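Long-range contacts in Lmo0181 protein (Listeria monocytogenes serovar 1/2a, PDB 5F7V), which binds the cyclic glucan cycloalternan as a lipoprotein of the extracellular solute-binding family and probably delivers it to an ABC transporter for uptake: residues Q175-N180 with E210-L215; V185-G190 with Q275-F280. One frame throughout, in Å; residues are numbered along the deposited sequence.

Contact 1. Residues Q175-N180 with E210-L215. With GLC (alpha-D-glucopyranose), chain B.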
ATOM      1  N   GLN A 175       5.121  -8.360 -10.854  1.00  3.72           N
ATOM      2  CA  GLN A 175       3.927  -7.677 -10.343  1.00  3.66           C
ATOM      3  C   GLN A 175       3.192  -8.679  -9.461  1.00  3.61           C
ATOM      4  O   GLN A 175       3.083  -9.874  -9.796  1.00  3.91           O
ATOM      5  CB  GLN A 175       3.039  -7.276 -11.505  1.00  3.82           C
ATOM      6  CG  GLN A 175       1.770  -6.555 -11.095  1.00  4.02           C
ATOM      7  CD  GLN A 175       1.126  -5.720 -12.175  1.00  4.20           C
ATOM      8  OE1 GLN A 175       0.269  -4.875 -11.884  1.00  4.58           O
ATOM      9  NE2 GLN A 175       1.503  -5.978 -13.399  1.00  4.26           N
ATOM     10  N   PRO A 176       2.681  -8.232  -8.312  1.00  3.37           N
ATOM     11  CA  PRO A 176       1.947  -9.185  -7.461  1.00  3.43           C
ATOM     12  C   PRO A 176       0.672  -9.691  -8.145  1.00  3.40           C
ATOM     13  O   PRO A 176      -0.008  -8.983  -8.863  1.00  3.31           O
ATOM     14  CB  PRO A 176       1.624  -8.354  -6.220  1.00  3.44           C
ATOM     15  CG  PRO A 176       2.675  -7.275  -6.206  1.00  3.42           C
ATOM     16  CD  PRO A 176       2.864  -6.930  -7.632  1.00  3.32           C
ATOM     17  N   VAL A 177       0.365 -10.953  -7.912  1.00  3.52           N
ATOM     18  CA  VAL A 177      -0.894 -11.556  -8.342  1.00  3.54           C
ATOM     19  C   VAL A 177      -1.682 -11.875  -7.073  1.00  3.64           C
ATOM     20  O   VAL A 177      -1.702 -13.004  -6.612  1.00  3.79           O
ATOM     21  CB  VAL A 177      -0.716 -12.765  -9.275  1.00  3.64           C
ATOM     22  CG1 VAL A 177      -2.061 -13.132  -9.876  1.00  3.67           C
ATOM     23  CG2 VAL A 177       0.264 -12.385 -10.376  1.00  3.57           C
ATOM     24  N   THR A 178      -2.288 -10.831  -6.525  1.00  3.56           N
ATOM     25  CA  THR A 178      -2.928 -10.839  -5.225  1.00  3.65           C
ATOM     26  C   THR A 178      -4.243 -10.075  -5.323  1.00  3.59           C
ATOM     27  O   THR A 178      -4.456  -9.335  -6.279  1.00  3.48           O
ATOM     28  CB  THR A 178      -2.051 -10.142  -4.162  1.00  3.66           C
ATOM     29  OG1 THR A 178      -1.919  -8.767  -4.580  1.00  3.52           O
ATOM     30  CG2 THR A 178      -0.721 -10.833  -3.980  1.00  3.75           C
ATOM     31  N   MET A 179      -5.113 -10.250  -4.331  1.00  3.81           N
ATOM     32  CA  MET A 179      -6.337  -9.459  -4.275  1.00  4.06           C
ATOM     33  C   MET A 179      -6.030  -7.975  -4.274  1.00  3.79           C
ATOM     34  O   MET A 179      -6.723  -7.199  -4.936  1.00  3.67           O
ATOM     35  CB  MET A 179      -7.174  -9.874  -3.048  1.00  4.68           C
ATOM     36  CG  MET A 179      -8.412  -9.014  -2.896  1.00  5.26           C
ATOM     37  SD  MET A 179      -9.629  -9.252  -4.229  1.00  6.91           S
ATOM     38  CE  MET A 179     -10.798 -10.257  -3.349  1.00  7.41           C
ATOM     39  N   ASN A 180      -5.017  -7.550  -3.517  1.00  3.66           N
ATOM     40  CA  ASN A 180      -4.732  -6.108  -3.438  1.00  3.64           C
ATOM     41  C   ASN A 180      -4.296  -5.564  -4.774  1.00  3.42           C
ATOM     42  O   ASN A 180      -4.718  -4.472  -5.168  1.00  3.49           O
ATOM     43  CB  ASN A 180      -3.660  -5.801  -2.397  1.00  3.77           C
ATOM     44  CG  ASN A 180      -4.155  -4.931  -1.275  1.00  3.92           C
ATOM     45  OD1 ASN A 180      -5.292  -5.081  -0.795  1.00  4.28           O
ATOM     46  ND2 ASN A 180      -3.308  -4.005  -0.850  1.00  3.95           N
ATOM     47  N   GLU A 210      -9.831 -11.722 -18.206  1.00  4.31           N
ATOM     48  CA  GLU A 210      -8.756 -11.253 -19.091  1.00  4.42           C
ATOM     49  C   GLU A 210      -7.660 -10.554 -18.310  1.00  4.04           C
ATOM     50  O   GLU A 210      -6.466 -10.725 -18.562  1.00  4.07           O
ATOM     51  CB  GLU A 210      -9.375 -10.326 -20.132  1.00  4.87           C
ATOM     52  CG  GLU A 210      -8.386  -9.936 -21.229  1.00  5.27           C
ATOM     53  CD  GLU A 210      -8.963  -9.086 -22.339  1.00  5.91           C
ATOM     54  OE1 GLU A 210      -9.993  -8.409 -22.124  1.00  6.63           O
ATOM     55  OE2 GLU A 210      -8.395  -9.184 -23.465  1.00  6.67           O
ATOM     56  N   ALA A 211      -8.035  -9.735 -17.330  1.00  3.77           N
ATOM     57  CA  ALA A 211      -7.065  -9.000 -16.507  1.00  3.60           C
ATOM     58  C   ALA A 211      -6.176  -9.934 -15.710  1.00  3.56           C
ATOM     59  O   ALA A 211      -4.959  -9.754 -15.625  1.00  3.48           O
ATOM     60  CB  ALA A 211      -7.747  -8.002 -15.581  1.00  3.55           C
ATOM     61  N   LEU A 212      -6.800 -10.933 -15.084  1.00  3.66           N
ATOM     62  CA  LEU A 212      -6.003 -11.912 -14.336  1.00  3.68           C
ATOM     63  C   LEU A 212      -5.110 -12.727 -15.231  1.00  3.74           C
ATOM     64  O   LEU A 212      -3.955 -12.959 -14.854  1.00  3.71           O
ATOM     65  CB  LEU A 212      -6.911 -12.820 -13.525  1.00  3.81           C
ATOM     66  CG  LEU A 212      -6.202 -13.892 -12.648  1.00  3.88           C
ATOM     67  CD1 LEU A 212      -5.315 -13.268 -11.617  1.00  3.75           C
ATOM     68  CD2 LEU A 212      -7.252 -14.732 -11.954  1.00  4.04           C
ATOM     69  N   THR A 213      -5.634 -13.117 -16.382  1.00  3.86           N
ATOM     70  CA  THR A 213      -4.837 -13.851 -17.351  1.00  3.96           C
ATOM     71  C   THR A 213      -3.649 -13.036 -17.830  1.00  3.83           C
ATOM     72  O   THR A 213      -2.536 -13.600 -18.022  1.00  3.87           O
ATOM     73  CB  THR A 213      -5.718 -14.326 -18.515  1.00  4.14           C
ATOM     74  OG1 THR A 213      -6.791 -15.104 -17.973  1.00  4.28           O
ATOM     75  CG2 THR A 213      -4.917 -15.155 -19.546  1.00  4.28           C
ATOM     76  N   HIS A 214      -3.803 -11.730 -17.978  1.00  3.77           N
ATOM     77  CA  HIS A 214      -2.695 -10.859 -18.328  1.00  3.96           C
ATOM     78  C   HIS A 214      -1.574 -11.009 -17.292  1.00  3.88           C
ATOM     79  O   HIS A 214      -0.399 -11.096 -17.660  1.00  4.19           O
ATOM     80  CB  HIS A 214      -3.246  -9.436 -18.486  1.00  4.10           C
ATOM     81  CG  HIS A 214      -2.299  -8.355 -18.080  1.00  4.24           C
ATOM     82  ND1 HIS A 214      -1.197  -7.913 -18.806  1.00  4.53           N
ATOM     83  CD2 HIS A 214      -2.379  -7.572 -16.982  1.00  4.44           C
ATOM     84  CE1 HIS A 214      -0.634  -6.930 -18.133  1.00  4.41           C
ATOM     85  NE2 HIS A 214      -1.331  -6.705 -17.046  1.00  4.54           N
ATOM     86  N   LEU A 215      -1.910 -11.006 -16.003  1.00  3.83           N
ATOM     87  CA  LEU A 215      -0.908 -11.206 -14.935  1.00  3.84           C
ATOM     88  C   LEU A 215      -0.346 -12.628 -14.916  1.00  3.97           C
ATOM     89  O   LEU A 215       0.875 -12.828 -14.872  1.00  4.00           O
ATOM     90  CB  LEU A 215      -1.468 -10.888 -13.556  1.00  3.84           C
ATOM     91  CG  LEU A 215      -1.940  -9.434 -13.383  1.00  3.80           C
ATOM     92  CD1 LEU A 215      -2.614  -9.309 -12.032  1.00  3.92           C
ATOM     93  CD2 LEU A 215      -0.817  -8.435 -13.557  1.00  3.79           C
TER
HETATM   94  C1  GLC B   1       0.249  -4.503  -0.363  1.00  2.49           C
HETATM   95  C2  GLC B   1       1.513  -5.339  -0.513  1.00  2.58           C
HETATM   96  C3  GLC B   1       2.493  -4.601  -1.426  1.00  2.64           C
HETATM   97  C4  GLC B   1       1.822  -4.314  -2.757  1.00  2.58           C
HETATM   98  C5  GLC B   1       0.451  -3.645  -2.573  1.00  2.54           C
HETATM   99  C6  GLC B   1      -0.383  -3.568  -3.855  1.00  2.64           C
HETATM  100  O2  GLC B   1       2.105  -5.612   0.769  1.00  2.78           O
HETATM  101  O3  GLC B   1       3.621  -5.470  -1.598  1.00  2.88           O
HETATM  102  O4  GLC B   1       2.623  -3.413  -3.538  1.00  2.70           O
HETATM  103  O5  GLC B   1      -0.382  -4.316  -1.627  1.00  2.49           O
HETATM  104  O6  GLC B   1      -0.592  -4.889  -4.343  1.00  2.67           O
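V177 and L215 carry this contact, slid past each other in opposite directions, with V177 CG2 3.9 Å from L215 CB. The other branch, CG1, lies anti to the backbone N (chi1 -169°), which carries it to L212, whose side chain it crosses at about a right angle; V177 CG1 and L212 CD1 are 3.7 Å apart. L215 splits its two methyls: CD2 packs against the outer part of Q175, while CD1 comes within 4.1 Å of P176 O. That carbonyl is buried here and has no polar partner in the model. On the sugar side, N180 ND2 gives O5 of the alpha-D-glucopyranose a hydrogen bond of 3.0 Å, N-H...O angle 159°, and P176 touches another glucose of the glycan. One shell out, F182 of helix 179-187 and P382 and L386 of helix 382-397 touch L212. The amide of N180 is also bonded through ND2 to E77 and through OD1 to W361, which fixes its rotation. T178 OG1 N-caps helix 179-187 by accepting from E181 N. The chemistry thus divides: methyl packing joins the loop to helix 206-220 of this periplasmic-binding-protein-type fold, and one directional bond from the braced N180 amide meets the glycan.

Contact 2. Residues V185-G190 with Q275-F280. With GLC (alpha-D-glucopyranose), chain B.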
ATOM      1  N   VAL A 185      -5.754  -3.899 -11.149  1.00  3.20           N
ATOM      2  CA  VAL A 185      -5.568  -4.445 -12.502  1.00  3.20           C
ATOM      3  C   VAL A 185      -6.912  -4.748 -13.163  1.00  3.30           C
ATOM      4  O   VAL A 185      -7.085  -4.504 -14.358  1.00  3.34           O
ATOM      5  CB  VAL A 185      -4.604  -5.662 -12.476  1.00  3.18           C
ATOM      6  CG1 VAL A 185      -4.446  -6.222 -13.864  1.00  3.21           C
ATOM      7  CG2 VAL A 185      -3.247  -5.192 -11.967  1.00  3.12           C
ATOM      8  N   ALA A 186      -7.877  -5.225 -12.376  1.00  3.35           N
ATOM      9  CA  ALA A 186      -9.259  -5.361 -12.906  1.00  3.47           C
ATOM     10  C   ALA A 186      -9.809  -4.032 -13.395  1.00  3.52           C
ATOM     11  O   ALA A 186     -10.354  -3.948 -14.502  1.00  3.62           O
ATOM     12  CB  ALA A 186     -10.161  -5.942 -11.835  1.00  3.54           C
ATOM     13  N   ALA A 187      -9.589  -2.981 -12.603  1.00  3.48           N
ATOM     14  CA  ALA A 187     -10.060  -1.653 -13.021  1.00  3.57           C
ATOM     15  C   ALA A 187      -9.373  -1.148 -14.261  1.00  3.57           C
ATOM     16  O   ALA A 187      -9.975  -0.405 -15.036  1.00  3.69           O
ATOM     17  CB  ALA A 187      -9.866  -0.676 -11.870  1.00  3.55           C
ATOM     18  N   GLN A 188      -8.135  -1.558 -14.507  1.00  3.46           N
ATOM     19  CA  GLN A 188      -7.477  -1.224 -15.771  1.00  3.49           C
ATOM     20  C   GLN A 188      -8.111  -1.835 -17.022  1.00  3.60           C
ATOM     21  O   GLN A 188      -7.783  -1.449 -18.138  1.00  3.66           O
ATOM     22  CB  GLN A 188      -6.005  -1.663 -15.690  1.00  3.37           C
ATOM     23  CG  GLN A 188      -5.157  -0.859 -14.703  1.00  3.30           C
ATOM     24  CD  GLN A 188      -3.814  -1.477 -14.418  1.00  3.21           C
ATOM     25  OE1 GLN A 188      -3.427  -2.518 -14.954  1.00  3.19           O
ATOM     26  NE2 GLN A 188      -3.117  -0.825 -13.507  1.00  3.18           N
ATOM     27  N   ASN A 189      -9.013  -2.785 -16.824  1.00  3.64           N
ATOM     28  CA  ASN A 189      -9.798  -3.421 -17.869  1.00  3.78           C
ATOM     29  C   ASN A 189     -11.296  -3.187 -17.687  1.00  3.95           C
ATOM     30  O   ASN A 189     -12.100  -3.865 -18.300  1.00  4.08           O
ATOM     31  CB  ASN A 189      -9.487  -4.919 -17.937  1.00  3.76           C
ATOM     32  CG  ASN A 189      -9.476  -5.465 -19.342  1.00  3.88           C
ATOM     33  OD1 ASN A 189      -9.120  -4.768 -20.282  1.00  3.93           O
ATOM     34  ND2 ASN A 189      -9.836  -6.720 -19.509  1.00  3.97           N
ATOM     35  N   GLY A 190     -11.666  -2.191 -16.889  1.00  4.16           N
ATOM     36  CA  GLY A 190     -13.072  -1.803 -16.724  1.00  4.59           C
ATOM     37  C   GLY A 190     -13.841  -2.676 -15.772  1.00  5.04           C
ATOM     38  O   GLY A 190     -15.069  -2.526 -15.678  1.00  5.68           O
ATOM     39  N   GLN A 275      -8.412   1.465 -19.479  1.00  4.47           N
ATOM     40  CA  GLN A 275      -8.230   2.744 -18.781  1.00  4.71           C
ATOM     41  C   GLN A 275      -7.100   2.608 -17.813  1.00  4.32           C
ATOM     42  O   GLN A 275      -6.675   1.510 -17.475  1.00  3.99           O
ATOM     43  CB  GLN A 275      -9.495   3.173 -18.046  1.00  5.25           C
ATOM     44  CG  GLN A 275     -10.036   2.127 -17.070  1.00  5.73           C
ATOM     45  CD  GLN A 275     -11.465   2.387 -16.598  1.00  6.65           C
ATOM     46  OE1 GLN A 275     -12.244   3.116 -17.248  1.00  8.42           O
ATOM     47  NE2 GLN A 275     -11.822   1.795 -15.501  1.00  7.12           N
ATOM     48  N   LYS A 276      -6.583   3.756 -17.407  1.00  4.24           N
ATOM     49  CA  LYS A 276      -5.606   3.803 -16.347  1.00  4.06           C
ATOM     50  C   LYS A 276      -6.282   3.575 -15.009  1.00  3.87           C
ATOM     51  O   LYS A 276      -7.432   3.999 -14.804  1.00  4.06           O
ATOM     52  CB  LYS A 276      -4.907   5.163 -16.360  1.00  4.38           C
ATOM     53  CG  LYS A 276      -4.262   5.443 -17.713  1.00  4.73           C
ATOM     54  CD  LYS A 276      -3.585   6.792 -17.817  1.00  5.11           C
ATOM     55  CE  LYS A 276      -2.990   7.050 -19.182  1.00  5.45           C
ATOM     56  NZ  LYS A 276      -2.510   8.439 -19.355  1.00  5.81           N
ATOM     57  N   ALA A 277      -5.571   2.906 -14.111  1.00  3.58           N
ATOM     58  CA  ALA A 277      -6.036   2.761 -12.732  1.00  3.50           C
ATOM     59  C   ALA A 277      -4.821   2.536 -11.855  1.00  3.41           C
ATOM     60  O   ALA A 277      -3.986   1.662 -12.159  1.00  3.31           O
ATOM     61  CB  ALA A 277      -7.031   1.622 -12.598  1.00  3.47           C
ATOM     62  N   THR A 278      -4.745   3.336 -10.803  1.00  3.46           N
ATOM     63  CA  THR A 278      -3.582   3.303  -9.914  1.00  3.42           C
ATOM     64  C   THR A 278      -4.055   3.143  -8.483  1.00  3.44           C
ATOM     65  O   THR A 278      -5.186   3.462  -8.077  1.00  3.62           O
ATOM     66  CB  THR A 278      -2.798   4.590 -10.059  1.00  3.53           C
ATOM     67  OG1 THR A 278      -3.675   5.681  -9.781  1.00  3.67           O
ATOM     68  CG2 THR A 278      -2.215   4.670 -11.491  1.00  3.52           C
ATOM     69  N   HIS A 279      -3.172   2.557  -7.703  1.00  3.40           N
ATOM     70  CA  HIS A 279      -3.433   2.359  -6.267  1.00  3.44           C
ATOM     71  C   HIS A 279      -3.398   3.678  -5.519  1.00  3.58           C
ATOM     72  O   HIS A 279      -2.684   4.606  -5.845  1.00  3.65           O
ATOM     73  CB  HIS A 279      -2.376   1.442  -5.676  1.00  3.40           C
ATOM     74  CG  HIS A 279      -2.727  -0.004  -5.785  1.00  3.32           C
ATOM     75  ND1 HIS A 279      -1.838  -0.955  -6.226  1.00  3.26           N
ATOM     76  CD2 HIS A 279      -3.851  -0.671  -5.438  1.00  3.33           C
ATOM     77  CE1 HIS A 279      -2.405  -2.145  -6.148  1.00  3.24           C
ATOM     78  NE2 HIS A 279      -3.616  -1.996  -5.665  1.00  3.28           N
ATOM     79  N   PHE A 280      -4.165   3.740  -4.441  1.00  3.66           N
ATOM     80  CA  PHE A 280      -4.127   4.775  -3.405  1.00  3.83           C
ATOM     81  C   PHE A 280      -4.236   4.077  -2.067  1.00  3.87           C
ATOM     82  O   PHE A 280      -5.217   3.410  -1.773  1.00  3.85           O
ATOM     83  CB  PHE A 280      -5.268   5.776  -3.580  1.00  3.95           C
ATOM     84  CG  PHE A 280      -5.215   6.900  -2.584  1.00  4.16           C
ATOM     85  CD1 PHE A 280      -4.455   8.035  -2.862  1.00  4.30           C
ATOM     86  CD2 PHE A 280      -5.853   6.790  -1.362  1.00  4.30           C
ATOM     87  CE1 PHE A 280      -4.401   9.069  -1.943  1.00  4.58           C
ATOM     88  CE2 PHE A 280      -5.770   7.811  -0.436  1.00  4.57           C
ATOM     89  CZ  PHE A 280      -5.050   8.918  -0.748  1.00  4.71           C
TER
HETATM   90  C1  GLC B   1       0.249  -4.503  -0.363  1.00  2.49           C
HETATM   91  C2  GLC B   1       1.513  -5.339  -0.513  1.00  2.58           C
HETATM   92  C3  GLC B   1       2.493  -4.601  -1.426  1.00  2.64           C
HETATM   93  C4  GLC B   1       1.822  -4.314  -2.757  1.00  2.58           C
HETATM   94  C5  GLC B   1       0.451  -3.645  -2.573  1.00  2.54           C
HETATM   95  C6  GLC B   1      -0.383  -3.568  -3.855  1.00  2.64           C
HETATM   96  O2  GLC B   1       2.105  -5.612   0.769  1.00  2.78           O
HETATM   97  O3  GLC B   1       3.621  -5.470  -1.598  1.00  2.88           O
HETATM   98  O4  GLC B   1       2.623  -3.413  -3.538  1.00  2.70           O
HETATM   99  O5  GLC B   1      -0.382  -4.316  -1.627  1.00  2.49           O
HETATM  100  O6  GLC B   1      -0.592  -4.889  -4.343  1.00  2.67           O
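Each glutamine side chain reaches a backbone oxygen of the opposite segment, Q275 to A187 O and Q188 to A277 O, by different torsions: Q275 CG sits between its backbone N and carbonyl carbon (chi1 55°), whereas Q188 CG stands anti to its carbonyl carbon, and both chains then run extended. A Schellman motif with G190 as C-prime residue ends helix 179-187 here, against the residues leading into strand 278-287. Q275 NE2 donates to A187 O at 2.9 Å, tilted 18° from the carbonyl plane; the same oxygen accepts from G190 N, so the turn and the incoming glutamine share it. Q275 N also reaches Q188 O, at 3.3 Å and from well above the carbonyl plane. Next to these links A187 CB meets A277 CB at 3.7 Å, and the A277 methyl also rests on Q188 CG. Farther along, H279 CE1 comes within 3.4 Å of C6 of the glucose, placing the strand at the glycan pocket. The Q188 amide is held at both its ends, OE1 accepting from W153 NE1 while NE2 donates to A277 O at 3.0 Å, nearly straight at 172° and lying in both the amide and the carbonyl planes.

Overall arrangement
From the N terminus, the chain reaches 175-180 just after strand 171-174, runs through helix 179-187 into 185-190, and arrives at 210-215 on helix 206-220, where contact 1 closes a loop of 29 intervening residues. It then continues to 275-280 at the start of strand 278-287, where contact 2 closes a longer one of 84. The two loops cross rather than nest, because 185-190 lies between the segments of contact 1 and its partner 275-280 beyond both. Contact 1 ties the loop leading into helix 179-187 to helix 206-220; contact 2 ties that helix's C-terminal end to the lead-in of strand 278-287. N180 O accepts from H279 NE2, and N189 ND2 donates to E210 OE1, linking the contacts directly; both touch the same glucose.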